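Long-range contact in phosphoribosylaminoimidazole-succinocarboxamide synthase (Pyrococcus horikoshii, PDB 4O81), which catalyses the ATP-driven joining of L-aspartate to a carboxylated aminoimidazole ribonucleotide, giving SAICAR during de novo purine biosynthesis: residues L171-L176 and T196-D201. Sequence-based numbering, arbitrary orientation.
Sequences LVDFKL and TCRFWD. With AMP (adenosine monophosphate), chain K.
Asp173 and Arg198 meet across an antiparallel strand pair, residues 171-176 against 197-201, with a classic beta bulge at Val172-Asp173 opposite Arg198; one face is shaped into a ligand site while the other packs into a core. Backbone bonds set the pairing: Val172 N to Arg198 O, Arg198 N to Asp173 O (2.8 Å) and Lys175 N to Thr196 O. On the ligand face, Asp173 OD2 accepts a salt-bridging hydrogen bond from Arg198 NH1 (2.7 Å) on its syn side, 24° out of the carboxylate plane; OD2 lies in the guanidinium plane, the two planes 74° apart. Asp173 OD1 accepts one from AMP O3' (2.5 Å). Stretched out from CG to NE (chi3 -179°), the Arg198 side chain brings NH1 to AMP O2P (2.9 Å); Asp211 pairs with NE. A leucine at Arg198 would probably leave the Asp173 carboxylate without its close cationic mate and the phosphate without its NH1 and weaker NH2 donors. On the opposite face, Leu171 CD1 packs against Phe199 CE1 and Cys197 SG lies 3.6 Å from Phe174 CB; helix 143-165 covers Leu171, Phe174 and Phe199. Back on the Arg198 side, Val172 CG2 sits over the Trp200 indole in a CH-pi contact, 3.5 Å from the centroid of its five-membered ring.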
loop_
_atom_site.group_PDB
_atom_site.type_symbol
_atom_site.label_atom_id
_atom_site.label_comp_id
_atom_site.label_asym_id
_atom_site.label_seq_id
_atom_site.Cartn_x
_atom_site.Cartn_y
_atom_site.Cartn_z
ATOM N N LEU A 171 3.780 -0.899 10.697
ATOM C CA LEU A 171 2.476 -1.189 11.313
ATOM C C LEU A 171 2.356 -2.690 11.463
ATOM O O LEU A 171 2.055 -3.398 10.495
ATOM C CB LEU A 171 1.321 -0.656 10.468
ATOM C CG LEU A 171 -0.121 -0.822 10.968
ATOM C CD1 LEU A 171 -0.338 -0.134 12.312
ATOM C CD2 LEU A 171 -1.062 -0.236 9.924
ATOM N N VAL A 172 2.613 -3.173 12.675
ATOM C CA VAL A 172 2.675 -4.611 12.957
ATOM C C VAL A 172 1.257 -5.201 13.010
ATOM O O VAL A 172 0.956 -6.178 12.323
ATOM C CB VAL A 172 3.493 -4.882 14.261
ATOM C CG1 VAL A 172 3.292 -6.310 14.766
ATOM C CG2 VAL A 172 4.984 -4.611 13.995
ATOM N N ASP A 173 0.388 -4.589 13.818
ATOM C CA ASP A 173 -1.028 -4.945 13.872
ATOM C C ASP A 173 -1.763 -3.791 14.549
ATOM O O ASP A 173 -1.119 -2.839 15.029
ATOM C CB ASP A 173 -1.259 -6.278 14.611
ATOM C CG ASP A 173 -0.603 -6.311 15.987
ATOM O OD1 ASP A 173 -0.737 -5.339 16.726
ATOM O OD2 ASP A 173 0.052 -7.305 16.325
ATOM N N PHE A 174 -3.086 -3.857 14.583
ATOM C CA PHE A 174 -3.896 -2.822 15.235
ATOM C C PHE A 174 -5.359 -3.264 15.393
ATOM O O PHE A 174 -5.807 -4.157 14.691
ATOM C CB PHE A 174 -3.768 -1.448 14.517
ATOM C CG PHE A 174 -4.326 -1.418 13.117
ATOM C CD1 PHE A 174 -5.503 -0.731 12.845
ATOM C CD2 PHE A 174 -3.678 -2.058 12.072
ATOM C CE1 PHE A 174 -6.027 -0.684 11.560
ATOM C CE2 PHE A 174 -4.214 -2.031 10.786
ATOM C CZ PHE A 174 -5.387 -1.350 10.531
ATOM N N LYS A 175 -6.066 -2.664 16.352
ATOM C CA LYS A 175 -7.471 -2.942 16.594
ATOM C C LYS A 175 -8.308 -1.747 16.160
ATOM O O LYS A 175 -7.949 -0.614 16.433
ATOM C CB LYS A 175 -7.757 -3.228 18.082
ATOM C CG LYS A 175 -9.257 -3.277 18.417
ATOM C CD LYS A 175 -9.657 -2.748 19.798
ATOM C CE LYS A 175 -9.103 -1.371 20.140
ATOM N NZ LYS A 175 -10.166 -0.367 20.425
ATOM N N LEU A 176 -9.417 -2.028 15.490
ATOM C CA LEU A 176 -10.389 -1.010 15.089
ATOM C C LEU A 176 -11.730 -1.364 15.676
ATOM O O LEU A 176 -11.988 -2.537 15.970
ATOM C CB LEU A 176 -10.542 -0.957 13.569
ATOM C CG LEU A 176 -9.337 -0.543 12.736
ATOM C CD1 LEU A 176 -9.701 -0.611 11.256
ATOM C CD2 LEU A 176 -8.856 0.853 13.148
ATOM N N THR A 196 -3.547 1.321 20.724
ATOM C CA THR A 196 -4.379 0.364 19.983
ATOM C C THR A 196 -3.712 -0.200 18.721
ATOM O O THR A 196 -4.363 -0.896 17.926
ATOM C CB THR A 196 -5.713 1.005 19.572
ATOM O OG1 THR A 196 -5.440 2.127 18.730
ATOM C CG2 THR A 196 -6.520 1.450 20.798
ATOM N N CYS A 197 -2.432 0.126 18.541
ATOM C CA CYS A 197 -1.610 -0.359 17.419
ATOM C C CYS A 197 -0.271 -0.856 17.939
ATOM O O CYS A 197 0.211 -0.372 18.967
ATOM C CB CYS A 197 -1.289 0.771 16.427
ATOM S SG CYS A 197 -2.639 1.747 15.738
ATOM N N ARG A 198 0.340 -1.800 17.227
ATOM C CA ARG A 198 1.749 -2.091 17.419
ATOM C C ARG A 198 2.529 -1.403 16.318
ATOM O O ARG A 198 2.321 -1.673 15.122
ATOM C CB ARG A 198 2.068 -3.594 17.423
ATOM C CG ARG A 198 1.648 -4.311 18.699
ATOM C CD ARG A 198 2.282 -5.696 18.817
ATOM N NE ARG A 198 1.846 -6.357 20.049
ATOM C CZ ARG A 198 0.836 -7.224 20.133
ATOM N NH1 ARG A 198 0.148 -7.591 19.050
ATOM N NH2 ARG A 198 0.527 -7.749 21.314
ATOM N N PHE A 199 3.437 -0.521 16.740
ATOM C CA PHE A 199 4.329 0.186 15.830
ATOM C C PHE A 199 5.756 -0.197 16.166
ATOM O O PHE A 199 6.169 -0.080 17.340
ATOM C CB PHE A 199 4.233 1.693 16.020
ATOM C CG PHE A 199 2.873 2.292 15.806
ATOM C CD1 PHE A 199 2.145 2.059 14.639
ATOM C CD2 PHE A 199 2.358 3.183 16.752
ATOM C CE1 PHE A 199 0.922 2.672 14.438
ATOM C CE2 PHE A 199 1.135 3.801 16.555
ATOM C CZ PHE A 199 0.418 3.546 15.389
ATOM N N TRP A 200 6.511 -0.648 15.164
ATOM C CA TRP A 200 7.938 -0.939 15.347
ATOM C C TRP A 200 8.774 -0.063 14.479
ATOM O O TRP A 200 8.433 0.194 13.315
ATOM C CB TRP A 200 8.330 -2.378 14.989
ATOM C CG TRP A 200 7.754 -3.466 15.851
ATOM C CD1 TRP A 200 7.008 -3.337 17.017
ATOM C CD2 TRP A 200 7.870 -4.900 15.631
ATOM N NE1 TRP A 200 6.659 -4.563 17.508
ATOM C CE2 TRP A 200 7.142 -5.543 16.720
ATOM C CE3 TRP A 200 8.485 -5.693 14.663
ATOM C CZ2 TRP A 200 7.040 -6.927 16.824
ATOM C CZ3 TRP A 200 8.374 -7.083 14.775
ATOM C CH2 TRP A 200 7.664 -7.682 15.831
ATOM N N ASP A 201 9.914 0.347 15.011
ATOM C CA ASP A 201 10.902 1.024 14.185
ATOM C C ASP A 201 11.394 0.089 13.067
ATOM O O ASP A 201 11.734 -1.084 13.301
ATOM C CB ASP A 201 12.084 1.506 15.015
ATOM C CG ASP A 201 13.097 2.206 14.165
ATOM O OD1 ASP A 201 12.789 3.312 13.705
ATOM O OD2 ASP A 201 14.157 1.619 13.894
HETATM P P AMP K . -3.018 -9.268 20.435
HETATM O O1P AMP K . -4.240 -10.061 20.005
HETATM O O2P AMP K . -1.737 -9.708 19.779
HETATM O O3P AMP K . -2.852 -9.116 21.921
HETATM O "O5'" AMP K . -3.329 -7.748 19.928
HETATM C "C5'" AMP K . -3.338 -7.362 18.539
HETATM C "C4'" AMP K . -3.366 -5.840 18.282
HETATM O "O4'" AMP K . -4.654 -5.285 18.534
HETATM C "C3'" AMP K . -2.401 -5.004 19.128
HETATM O "O3'" AMP K . -1.959 -3.867 18.371
HETATM C "C2'" AMP K . -3.248 -4.501 20.270
HETATM O "O2'" AMP K . -2.750 -3.264 20.793
HETATM C "C1'" AMP K . -4.615 -4.344 19.616
HETATM N N9 AMP K . -5.680 -4.614 20.610
HETATM C C8 AMP K . -6.293 -5.795 20.822
HETATM N N7 AMP K . -7.219 -5.688 21.811
HETATM C C5 AMP K . -7.211 -4.429 22.258
HETATM C C6 AMP K . -7.941 -3.646 23.293
HETATM N N6 AMP K . -8.891 -4.219 24.073
HETATM N N1 AMP K . -7.613 -2.332 23.418
HETATM C C2 AMP K . -6.665 -1.749 22.652
HETATM N N3 AMP K . -5.972 -2.405 21.697
HETATM C C4 AMP K . -6.193 -3.716 21.456
HETATM O O HOH W 1 -6.020 1.592 16.249
#